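Copper-containing nitrite reductase (Thermus scotoductus, PDB 6HBE) probably reduces nitrite to nitric oxide as a homotrimeric, three-domain copper enzyme that takes its electrons from cytochrome c. Local coordinates at residues G151-E162 and Y199-N210. Numbering follows the deposited sequence.
Sequences GPDLKLYIIQSE and YLRIYFLNVGPN
Tyr157 and Tyr203 form an offset stack (centroids 4.5 Å apart, planes at 19°), CE2 of Tyr157 over one face of the Tyr203 ring, whose edge meets Leu156 O in plane. Pro152 CG sits over the centre of one face of the Arg201 guanidinium, Tyr203 CZ at its edge in plane; Pro152 CA makes a CH-pi contact over one Tyr199 face. Tyr157, Arg201 and Tyr203 project from one face of adjacent parallel strands 154-162 and 199-208 of the second cupredoxin domain, laced by backbone bonds such as Tyr203 N to Leu156 O. The flat, largely apolar stacked rings suit burial against Val135 of the first domain. Bent at chi3 (78°), Arg201 grips Tyr203 OH side-on through NE (3.0 Å) and NH2 (3.2 Å); that hydroxyl also bonds Glu137, while NH1 bonds Tyr199 OH, itself bonded to Glu252, and forms a salt bridge with Glu145. A leucine at Arg201 would probably leave Glu145 without this charge partner and both hydroxyls short of a donor. Gly208 N, at positive phi, approaches Asn206 OD1 from above the carbonyl plane, closing an Asx turn; Asn206 ND2 bonds Ala243 O. Glu162 OE1, also bonded to Tyr164 OH, accepts Asn210 N on its syn lone pair at 2.9 Å.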
ATOM      1  N   GLY C 151      39.447  -5.526  -0.461  1.00 33.06           N
ATOM      2  CA  GLY C 151      38.227  -4.742  -0.400  1.00 34.90           C
ATOM      3  C   GLY C 151      37.542  -4.637  -1.743  1.00 34.02           C
ATOM      4  O   GLY C 151      38.061  -5.123  -2.754  1.00 35.01           O
ATOM      5  N   PRO C 152      36.350  -4.020  -1.767  1.00 32.12           N
ATOM      6  CA  PRO C 152      35.573  -3.963  -3.001  1.00 29.77           C
ATOM      7  C   PRO C 152      36.305  -3.254  -4.120  1.00 30.79           C
ATOM      8  O   PRO C 152      37.036  -2.306  -3.851  1.00 28.20           O
ATOM      9  CB  PRO C 152      34.339  -3.136  -2.611  1.00 29.83           C
ATOM     10  CG  PRO C 152      34.207  -3.289  -1.133  1.00 31.37           C
ATOM     11  CD  PRO C 152      35.610  -3.500  -0.601  1.00 32.04           C
ATOM     12  N   ASP C 153      36.085  -3.684  -5.355  1.00 28.57           N
ATOM     13  CA  ASP C 153      36.506  -2.926  -6.518  1.00 29.79           C
ATOM     14  C   ASP C 153      35.702  -1.640  -6.712  1.00 29.83           C
ATOM     15  O   ASP C 153      36.242  -0.663  -7.179  1.00 29.30           O
ATOM     16  CB  ASP C 153      36.446  -3.807  -7.775  1.00 31.39           C
ATOM     17  CG  ASP C 153      37.390  -5.013  -7.678  1.00 33.21           C
ATOM     18  OD1 ASP C 153      38.595  -4.800  -7.461  1.00 37.69           O
ATOM     19  OD2 ASP C 153      36.940  -6.165  -7.766  1.00 31.14           O
ATOM     20  N   LEU C 154      34.410  -1.634  -6.356  1.00 27.08           N
ATOM     21  CA  LEU C 154      33.612  -0.404  -6.324  1.00 26.76           C
ATOM     22  C   LEU C 154      32.523  -0.513  -5.225  1.00 26.87           C
ATOM     23  O   LEU C 154      31.868  -1.554  -5.096  1.00 24.45           O
ATOM     24  CB  LEU C 154      32.968  -0.157  -7.688  1.00 27.74           C
ATOM     25  CG  LEU C 154      32.191   1.135  -7.939  1.00 30.74           C
ATOM     26  CD1 LEU C 154      33.011   2.424  -7.787  1.00 31.74           C
ATOM     27  CD2 LEU C 154      31.596   1.068  -9.326  1.00 29.14           C
ATOM     28  N   LYS C 155      32.376   0.562  -4.444  1.00 26.37           N
ATOM     29  CA  LYS C 155      31.275   0.719  -3.471  1.00 25.69           C
ATOM     30  C   LYS C 155      30.200   1.608  -4.076  1.00 25.41           C
ATOM     31  O   LYS C 155      30.506   2.651  -4.658  1.00 26.01           O
ATOM     32  CB  LYS C 155      31.795   1.330  -2.179  1.00 25.37           C
ATOM     33  CG  LYS C 155      32.743   0.414  -1.410  1.00 26.26           C
ATOM     34  CD  LYS C 155      33.281   1.134  -0.177  1.00 28.43           C
ATOM     35  CE  LYS C 155      34.013   0.169   0.760  1.00 30.10           C
ATOM     36  NZ  LYS C 155      34.506   0.883   1.968  1.00 32.04           N
ATOM     37  N   LEU C 156      28.939   1.199  -3.905  1.00 23.41           N
ATOM     38  CA  LEU C 156      27.788   1.912  -4.426  1.00 22.76           C
ATOM     39  C   LEU C 156      26.867   2.169  -3.218  1.00 22.57           C
ATOM     40  O   LEU C 156      26.474   1.214  -2.548  1.00 22.28           O
ATOM     41  CB  LEU C 156      27.057   1.065  -5.450  1.00 25.85           C
ATOM     42  CG  LEU C 156      27.846   0.592  -6.685  1.00 29.02           C
ATOM     43  CD1 LEU C 156      26.933  -0.233  -7.567  1.00 32.94           C
ATOM     44  CD2 LEU C 156      28.396   1.769  -7.484  1.00 30.51           C
ATOM     45  N   TYR C 157      26.570   3.437  -2.957  1.00 20.81           N
ATOM     46  CA  TYR C 157      25.678   3.863  -1.861  1.00 20.17           C
ATOM     47  C   TYR C 157      24.382   4.392  -2.475  1.00 20.24           C
ATOM     48  O   TYR C 157      24.405   5.361  -3.277  1.00 21.04           O
ATOM     49  CB  TYR C 157      26.361   4.913  -0.997  1.00 20.93           C
ATOM     50  CG  TYR C 157      27.679   4.495  -0.327  1.00 21.64           C
ATOM     51  CD1 TYR C 157      28.907   4.707  -0.969  1.00 23.83           C
ATOM     52  CD2 TYR C 157      27.714   4.012   0.960  1.00 21.25           C
ATOM     53  CE1 TYR C 157      30.117   4.402  -0.364  1.00 23.25           C
ATOM     54  CE2 TYR C 157      28.918   3.714   1.584  1.00 22.28           C
ATOM     55  CZ  TYR C 157      30.131   3.906   0.898  1.00 24.83           C
ATOM     56  OH  TYR C 157      31.349   3.606   1.480  1.00 26.22           O
ATOM     57  N   ILE C 158      23.255   3.752  -2.125  1.00 19.83           N
ATOM     58  CA  ILE C 158      21.963   4.029  -2.777  1.00 20.28           C
ATOM     59  C   ILE C 158      20.829   4.279  -1.750  1.00 19.53           C
ATOM     60  O   ILE C 158      20.583   3.428  -0.901  1.00 19.54           O
ATOM     61  CB  ILE C 158      21.522   2.803  -3.640  1.00 21.52           C
ATOM     62  CG1 ILE C 158      22.578   2.426  -4.702  1.00 24.79           C
ATOM     63  CG2 ILE C 158      20.176   3.076  -4.325  1.00 21.58           C
ATOM     64  CD1 ILE C 158      22.592   3.354  -5.893  1.00 26.34           C
ATOM     65  N   ILE C 159      20.118   5.397  -1.885  1.00 18.71           N
ATOM     66  CA  ILE C 159      18.850   5.628  -1.167  1.00 18.45           C
ATOM     67  C   ILE C 159      17.712   5.545  -2.155  1.00 17.93           C
ATOM     68  O   ILE C 159      17.812   6.121  -3.245  1.00 19.25           O
ATOM     69  CB  ILE C 159      18.823   6.997  -0.447  1.00 18.90           C
ATOM     70  CG1 ILE C 159      19.621   6.893   0.862  1.00 19.89           C
ATOM     71  CG2 ILE C 159      17.404   7.475  -0.173  1.00 20.18           C
ATOM     72  CD1 ILE C 159      19.899   8.219   1.564  1.00 21.58           C
ATOM     73  N   GLN C 160      16.663   4.818  -1.767  1.00 17.29           N
ATOM     74  CA  GLN C 160      15.364   4.887  -2.407  1.00 17.45           C
ATOM     75  C   GLN C 160      14.436   5.807  -1.637  1.00 17.65           C
ATOM     76  O   GLN C 160      14.307   5.651  -0.431  1.00 16.76           O
ATOM     77  CB  GLN C 160      14.734   3.481  -2.533  1.00 17.29           C
ATOM     78  CG  GLN C 160      13.421   3.500  -3.320  1.00 17.80           C
ATOM     79  CD  GLN C 160      12.805   2.109  -3.495  1.00 18.06           C
ATOM     80  OE1 GLN C 160      13.484   1.131  -3.873  1.00 17.68           O
ATOM     81  NE2 GLN C 160      11.510   2.005  -3.186  1.00 17.70           N
ATOM     82  N   SER C 161      13.718   6.692  -2.331  1.00 17.39           N
ATOM     83  CA  SER C 161      12.808   7.635  -1.661  1.00 18.38           C
ATOM     84  C   SER C 161      11.668   8.041  -2.588  1.00 18.92           C
ATOM     85  O   SER C 161      11.769   7.906  -3.813  1.00 19.36           O
ATOM     86  CB  SER C 161      13.565   8.888  -1.169  1.00 20.17           C
ATOM     87  OG  SER C 161      14.023   9.701  -2.246  1.00 19.96           O
ATOM     88  N   GLU C 162      10.592   8.548  -1.977  1.00 18.64           N
ATOM     89  CA  GLU C 162       9.339   8.916  -2.649  1.00 18.21           C
ATOM     90  C   GLU C 162       9.142  10.423  -2.661  1.00 18.87           C
ATOM     91  O   GLU C 162       9.643  11.110  -1.779  1.00 22.41           O
ATOM     92  CB  GLU C 162       8.133   8.271  -1.901  1.00 18.58           C
ATOM     93  CG  GLU C 162       8.176   6.740  -1.817  1.00 19.21           C
ATOM     94  CD  GLU C 162       7.623   6.150  -0.522  1.00 21.18           C
ATOM     95  OE1 GLU C 162       6.757   6.787   0.192  1.00 19.84           O
ATOM     96  OE2 GLU C 162       8.116   5.019  -0.171  1.00 19.29           O
ATOM     97  N   TYR C 199      34.260  -7.244  -7.729  1.00 26.76           N
ATOM     98  CA  TYR C 199      33.603  -7.384  -6.422  1.00 26.84           C
ATOM     99  C   TYR C 199      32.928  -6.047  -6.059  1.00 26.68           C
ATOM    100  O   TYR C 199      33.613  -5.051  -5.759  1.00 26.37           O
ATOM    101  CB  TYR C 199      34.626  -7.844  -5.369  1.00 26.93           C
ATOM    102  CG  TYR C 199      34.286  -7.646  -3.898  1.00 27.07           C
ATOM    103  CD1 TYR C 199      32.952  -7.609  -3.419  1.00 27.25           C
ATOM    104  CD2 TYR C 199      35.320  -7.544  -2.947  1.00 28.34           C
ATOM    105  CE1 TYR C 199      32.680  -7.419  -2.075  1.00 25.67           C
ATOM    106  CE2 TYR C 199      35.044  -7.361  -1.591  1.00 27.97           C
ATOM    107  CZ  TYR C 199      33.728  -7.323  -1.155  1.00 26.78           C
ATOM    108  OH  TYR C 199      33.484  -7.144   0.191  1.00 28.60           O
ATOM    109  N   LEU C 200      31.586  -6.022  -6.122  1.00 25.17           N
ATOM    110  CA  LEU C 200      30.805  -4.845  -5.713  1.00 23.92           C
ATOM    111  C   LEU C 200      30.288  -4.973  -4.285  1.00 22.84           C
ATOM    112  O   LEU C 200      29.869  -6.056  -3.879  1.00 22.07           O
ATOM    113  CB  LEU C 200      29.608  -4.627  -6.663  1.00 23.37           C
ATOM    114  CG  LEU C 200      29.915  -4.490  -8.158  1.00 24.78           C
ATOM    115  CD1 LEU C 200      28.640  -4.150  -8.925  1.00 24.70           C
ATOM    116  CD2 LEU C 200      30.982  -3.446  -8.497  1.00 25.29           C
ATOM    117  N   ARG C 201      30.300  -3.868  -3.532  1.00 22.73           N
ATOM    118  CA  ARG C 201      29.576  -3.804  -2.240  1.00 23.86           C
ATOM    119  C   ARG C 201      28.555  -2.646  -2.294  1.00 23.41           C
ATOM    120  O   ARG C 201      28.920  -1.505  -2.563  1.00 23.81           O
ATOM    121  CB  ARG C 201      30.523  -3.706  -1.033  1.00 24.90           C
ATOM    122  CG  ARG C 201      29.846  -3.985   0.328  1.00 24.87           C
ATOM    123  CD  ARG C 201      30.828  -4.586   1.332  1.00 27.15           C
ATOM    124  NE  ARG C 201      31.714  -3.578   1.915  1.00 28.08           N
ATOM    125  CZ  ARG C 201      33.012  -3.735   2.232  1.00 27.03           C
ATOM    126  NH1 ARG C 201      33.676  -4.871   2.016  1.00 26.91           N
ATOM    127  NH2 ARG C 201      33.651  -2.714   2.791  1.00 27.66           N
ATOM    128  N   ILE C 202      27.271  -2.970  -2.061  1.00 23.68           N
ATOM    129  CA  ILE C 202      26.149  -2.030  -2.220  1.00 21.67           C
ATOM    130  C   ILE C 202      25.647  -1.731  -0.797  1.00 21.33           C
ATOM    131  O   ILE C 202      25.447  -2.650   0.004  1.00 20.40           O
ATOM    132  CB  ILE C 202      25.018  -2.626  -3.099  1.00 23.88           C
ATOM    133  CG1 ILE C 202      25.554  -2.980  -4.502  1.00 24.04           C
ATOM    134  CG2 ILE C 202      23.834  -1.653  -3.228  1.00 23.22           C
ATOM    135  CD1 ILE C 202      24.658  -3.915  -5.287  1.00 26.49           C
ATOM    136  N   TYR C 203      25.497  -0.458  -0.485  1.00 18.43           N
ATOM    137  CA  TYR C 203      24.955   0.012   0.795  1.00 18.38           C
ATOM    138  C   TYR C 203      23.585   0.605   0.434  1.00 19.68           C
ATOM    139  O   TYR C 203      23.524   1.663  -0.206  1.00 19.02           O
ATOM    140  CB  TYR C 203      25.884   1.063   1.405  1.00 19.53           C
ATOM    141  CG  TYR C 203      27.297   0.573   1.761  1.00 20.21           C
ATOM    142  CD1 TYR C 203      28.284   0.422   0.771  1.00 22.83           C
ATOM    143  CD2 TYR C 203      27.650   0.306   3.077  1.00 21.36           C
ATOM    144  CE1 TYR C 203      29.573  -0.003   1.091  1.00 23.40           C
ATOM    145  CE2 TYR C 203      28.938  -0.130   3.420  1.00 22.50           C
ATOM    146  CZ  TYR C 203      29.893  -0.294   2.413  1.00 24.09           C
ATOM    147  OH  TYR C 203      31.178  -0.710   2.713  1.00 23.62           O
ATOM    148  N   PHE C 204      22.503  -0.078   0.831  1.00 19.29           N
ATOM    149  CA  PHE C 204      21.131   0.288   0.403  1.00 18.65           C
ATOM    150  C   PHE C 204      20.267   0.688   1.592  1.00 19.46           C
ATOM    151  O   PHE C 204      20.169  -0.080   2.553  1.00 18.22           O
ATOM    152  CB  PHE C 204      20.477  -0.899  -0.310  1.00 18.76           C
ATOM    153  CG  PHE C 204      19.027  -0.656  -0.702  1.00 18.97           C
ATOM    154  CD1 PHE C 204      18.702   0.387  -1.537  1.00 20.58           C
ATOM    155  CD2 PHE C 204      18.016  -1.511  -0.283  1.00 20.04           C
ATOM    156  CE1 PHE C 204      17.396   0.627  -1.912  1.00 21.64           C
ATOM    157  CE2 PHE C 204      16.698  -1.297  -0.693  1.00 21.51           C
ATOM    158  CZ  PHE C 204      16.395  -0.203  -1.483  1.00 19.53           C
ATOM    159  N   LEU C 205      19.611   1.857   1.508  1.00 18.23           N
ATOM    160  CA  LEU C 205      18.659   2.301   2.522  1.00 17.54           C
ATOM    161  C   LEU C 205      17.377   2.702   1.823  1.00 17.96           C
ATOM    162  O   LEU C 205      17.388   3.574   0.945  1.00 18.43           O
ATOM    163  CB  LEU C 205      19.232   3.497   3.311  1.00 18.04           C
ATOM    164  CG  LEU C 205      18.302   4.273   4.269  1.00 18.54           C
ATOM    165  CD1 LEU C 205      17.833   3.419   5.406  1.00 18.75           C
ATOM    166  CD2 LEU C 205      18.938   5.535   4.816  1.00 19.82           C
ATOM    167  N   ASN C 206      16.261   2.093   2.228  1.00 17.92           N
ATOM    168  CA  ASN C 206      14.920   2.541   1.751  1.00 17.17           C
ATOM    169  C   ASN C 206      14.410   3.531   2.784  1.00 18.52           C
ATOM    170  O   ASN C 206      14.043   3.109   3.893  1.00 19.16           O
ATOM    171  CB  ASN C 206      13.899   1.374   1.616  1.00 16.18           C
ATOM    172  CG  ASN C 206      12.535   1.832   1.124  1.00 17.18           C
ATOM    173  OD1 ASN C 206      12.372   2.963   0.620  1.00 18.12           O
ATOM    174  ND2 ASN C 206      11.509   0.961   1.291  1.00 17.87           N
ATOM    175  N   VAL C 207      14.338   4.812   2.445  1.00 18.10           N
ATOM    176  CA  VAL C 207      13.804   5.788   3.415  1.00 20.46           C
ATOM    177  C   VAL C 207      12.257   5.833   3.390  1.00 20.78           C
ATOM    178  O   VAL C 207      11.640   6.361   4.298  1.00 19.75           O
ATOM    179  CB  VAL C 207      14.344   7.233   3.277  1.00 22.76           C
ATOM    180  CG1 VAL C 207      15.858   7.294   3.302  1.00 21.36           C
ATOM    181  CG2 VAL C 207      13.779   7.953   2.076  1.00 25.85           C
ATOM    182  N   GLY C 208      11.646   5.280   2.363  1.00 19.19           N
ATOM    183  CA  GLY C 208      10.198   5.361   2.227  1.00 20.28           C
ATOM    184  C   GLY C 208       9.772   6.779   1.788  1.00 19.63           C
ATOM    185  O   GLY C 208      10.294   7.280   0.786  1.00 20.62           O
ATOM    186  N   PRO C 209       8.871   7.452   2.522  1.00 19.99           N
ATOM    187  CA  PRO C 209       8.455   7.082   3.867  1.00 20.36           C
ATOM    188  C   PRO C 209       7.285   6.106   4.023  1.00 20.53           C
ATOM    189  O   PRO C 209       7.006   5.690   5.187  1.00 21.20           O
ATOM    190  CB  PRO C 209       8.075   8.450   4.499  1.00 21.24           C
ATOM    191  CG  PRO C 209       8.673   9.455   3.620  1.00 22.23           C
ATOM    192  CD  PRO C 209       8.494   8.855   2.258  1.00 21.09           C
ATOM    193  N   ASN C 210       6.591   5.742   2.934  1.00 18.40           N
ATOM    194  CA  ASN C 210       5.444   4.805   3.001  1.00 18.42           C
ATOM    195  C   ASN C 210       5.623   3.396   2.407  1.00 18.24           C
ATOM    196  O   ASN C 210       5.026   2.453   2.906  1.00 17.81           O
ATOM    197  CB  ASN C 210       4.236   5.431   2.278  1.00 19.06           C
ATOM    198  CG  ASN C 210       3.533   6.491   3.102  1.00 19.77           C
ATOM    199  OD1 ASN C 210       3.421   6.376   4.325  1.00 22.21           O
ATOM    200  ND2 ASN C 210       3.032   7.507   2.442  1.00 19.20           N
TER
HETATM  201  O   HOH W   1      10.576   4.092  -1.310  1.00 20.68           O